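Local coordinates for tegument protein UL51 (Human herpesvirus 1, PDB 6T5A), which probably takes part in egress of virus particles from the perinuclear space and in secondary envelopment of cytoplasmic capsids at membranes derived from the trans-Golgi network, at residues A42-T45 with L46-L50. The protein carries 1 engineered substitution. Numbering follows the deposited sequence. Where two conformers were deposited one is given.
Sequences APIT and LDDAL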
ATOM      1  N   ALA A  42      -3.696 -13.228   1.456  1.00 31.85           N
ATOM      2  CA  ALA A  42      -3.141 -12.664   0.219  1.00 32.32           C
ATOM      3  C   ALA A  42      -2.104 -13.643  -0.373  1.00 36.56           C
ATOM      4  O   ALA A  42      -1.403 -14.305   0.398  1.00 35.96           O
ATOM      5  CB  ALA A  42      -2.479 -11.308   0.514  1.00 33.04           C
ATOM      6  N   PRO A  43      -2.000 -13.784  -1.716  1.00 34.57           N
ATOM      7  CA  PRO A  43      -2.745 -13.065  -2.766  1.00 34.72           C
ATOM      8  C   PRO A  43      -4.004 -13.801  -3.264  1.00 37.91           C
ATOM      9  O   PRO A  43      -4.417 -13.563  -4.396  1.00 38.39           O
ATOM     10  CB  PRO A  43      -1.685 -12.925  -3.862  1.00 36.17           C
ATOM     11  CG  PRO A  43      -0.950 -14.268  -3.785  1.00 40.60           C
ATOM     12  CD  PRO A  43      -0.999 -14.691  -2.319  1.00 35.56           C
ATOM     13  N   ILE A  44      -4.598 -14.710  -2.446  1.00 33.29           N
ATOM     14  CA  ILE A  44      -5.778 -15.488  -2.858  1.00 31.17           C
ATOM     15  C   ILE A  44      -6.970 -14.551  -2.982  1.00 33.43           C
ATOM     16  O   ILE A  44      -7.258 -13.794  -2.052  1.00 31.33           O
ATOM     17  CB  ILE A  44      -6.096 -16.714  -1.919  1.00 33.28           C
ATOM     18  CG1 ILE A  44      -4.874 -17.647  -1.718  1.00 32.52           C
ATOM     19  CG2 ILE A  44      -7.352 -17.508  -2.384  1.00 33.79           C
ATOM     20  CD1 ILE A  44      -4.257 -18.317  -3.014  1.00 28.68           C
ATOM     21  N   THR A  45      -7.652 -14.610  -4.135  1.00 29.84           N
ATOM     22  CA  THR A  45      -8.807 -13.746  -4.406  1.00 29.81           C
ATOM     23  C   THR A  45     -10.102 -14.493  -4.075  1.00 35.26           C
ATOM     24  O   THR A  45     -10.104 -15.726  -3.979  1.00 33.81           O
ATOM     25  CB  THR A  45      -8.811 -13.301  -5.882  1.00 35.45           C
ATOM     26  OG1 THR A  45      -9.128 -14.419  -6.725  1.00 33.98           O
ATOM     27  CG2 THR A  45      -7.501 -12.639  -6.319  1.00 33.50           C
ATOM     28  N   LEU A  46     -11.218 -13.754  -3.970  1.00 31.81           N
ATOM     29  CA  LEU A  46     -12.520 -14.374  -3.752  1.00 31.38           C
ATOM     30  C   LEU A  46     -12.869 -15.333  -4.917  1.00 34.05           C
ATOM     31  O   LEU A  46     -13.377 -16.429  -4.653  1.00 33.26           O
ATOM     32  CB  LEU A  46     -13.585 -13.287  -3.542  1.00 31.09           C
ATOM     33  CG  LEU A  46     -15.040 -13.736  -3.355  1.00 34.46           C
ATOM     34  CD1 LEU A  46     -15.211 -14.717  -2.152  1.00 33.44           C
ATOM     35  CD2 LEU A  46     -15.921 -12.523  -3.205  1.00 35.22           C
ATOM     36  N   ASP A  47     -12.552 -14.941  -6.191  1.00 30.58           N
ATOM     37  CA  ASP A  47     -12.788 -15.779  -7.371  0.55 30.13           C
ATOM     38  C   ASP A  47     -12.022 -17.095  -7.247  1.00 33.49           C
ATOM     39  O   ASP A  47     -12.543 -18.143  -7.624  1.00 32.06           O
ATOM     40  CB  ASP A  47     -12.363 -15.054  -8.663  0.55 31.81           C
ATOM     41  CG  ASP A  47     -12.772 -15.773  -9.936  0.55 39.60           C
ATOM     42  OD1 ASP A  47     -13.990 -15.904 -10.180  0.55 41.07           O
ATOM     43  OD2 ASP A  47     -11.872 -16.185 -10.702  0.55 43.33           O
ATOM     44  N   ASP A  48     -10.764 -17.040  -6.739  1.00 31.25           N
ATOM     45  CA  ASP A  48      -9.931 -18.242  -6.566  1.00 30.85           C
ATOM     46  C   ASP A  48     -10.576 -19.210  -5.577  1.00 31.95           C
ATOM     47  O   ASP A  48     -10.637 -20.402  -5.837  1.00 30.64           O
ATOM     48  CB  ASP A  48      -8.553 -17.882  -6.005  1.00 32.78           C
ATOM     49  CG  ASP A  48      -7.580 -17.188  -6.927  1.00 42.72           C
ATOM     50  OD1 ASP A  48      -7.733 -17.324  -8.164  1.00 41.73           O
ATOM     51  OD2 ASP A  48      -6.637 -16.541  -6.407  1.00 40.30           O
ATOM     52  N   ALA A  49     -10.987 -18.696  -4.409  1.00 29.10           N
ATOM     53  CA  ALA A  49     -11.567 -19.525  -3.368  1.00 28.87           C
ATOM     54  C   ALA A  49     -12.947 -20.045  -3.757  1.00 31.15           C
ATOM     55  O   ALA A  49     -13.242 -21.191  -3.448  1.00 30.47           O
ATOM     56  CB  ALA A  49     -11.586 -18.771  -2.042  1.00 29.77           C
ATOM     57  N   LEU A  50     -13.763 -19.251  -4.499  1.00 27.76           N
ATOM     58  CA  LEU A  50     -15.077 -19.722  -4.974  1.00 27.98           C
ATOM     59  C   LEU A  50     -14.903 -20.793  -6.061  1.00 30.80           C
ATOM     60  O   LEU A  50     -15.676 -21.748  -6.093  1.00 30.38           O
ATOM     61  CB  LEU A  50     -15.969 -18.572  -5.517  1.00 28.03           C
ATOM     62  CG  LEU A  50     -16.650 -17.647  -4.466  1.00 32.33           C
ATOM     63  CD1 LEU A  50     -17.267 -16.436  -5.138  1.00 32.16           C
ATOM     64  CD2 LEU A  50     -17.736 -18.373  -3.697  1.00 31.89           C
TER
HETATM   65  O   HOH W   1      -4.379 -15.113  -6.649  1.00 41.60           O
HETATM   66  O   HOH W   2      -8.349 -14.337  -9.323  1.00 42.87           O
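T45 and D48 satisfy both halves of a capping box where the loop from strand 28-38 enters helix 46-61, within the UL51 family region that makes up this piece of the longer protein. In one half the hydroxyl of T45, the N-cap residue, accepts from the main chain: D48 N lies 3.1 Å from T45 OG1, with an N-H...O angle of 154°. The T45 torsion sets OG1 between its own backbone N and carbonyl carbon, turned to the first helical turn, while CG2 is left beside the N. The reciprocal half is straighter. T45 N donates to D48 OD2 at 175°, approaching from above the carboxylate, well out of its plane. D48 can receive it because its CG stands beside its own backbone N (chi1 -72°), which folds the carboxylate back over the cap; the two side chains pass each other at a slant. Once the chain has turned, A49 N reaches T45 O at 3.1 Å, a first helical backbone bond.

Next to the capping box, I44 crosses D48 at about a right angle, and its CG2 rests 3.8 Å from D48 CB. Two waters extend the network: one donates to both P43 O and D48 OD2, tying the carbonyl of P43, which follows a cis peptide bond, to the carboxylate. The other lies beside T45 OG1 and donates to D48 OD1 over a longer 3.3 Å. Chains of another protein pack around this junction, one supplying a polar side chain that bonds L46 N. With OD2 gripped by T45 N and a water beside the helix start, D48 is probably stabilised as an anion, its charge favourably placed against the helix dipole.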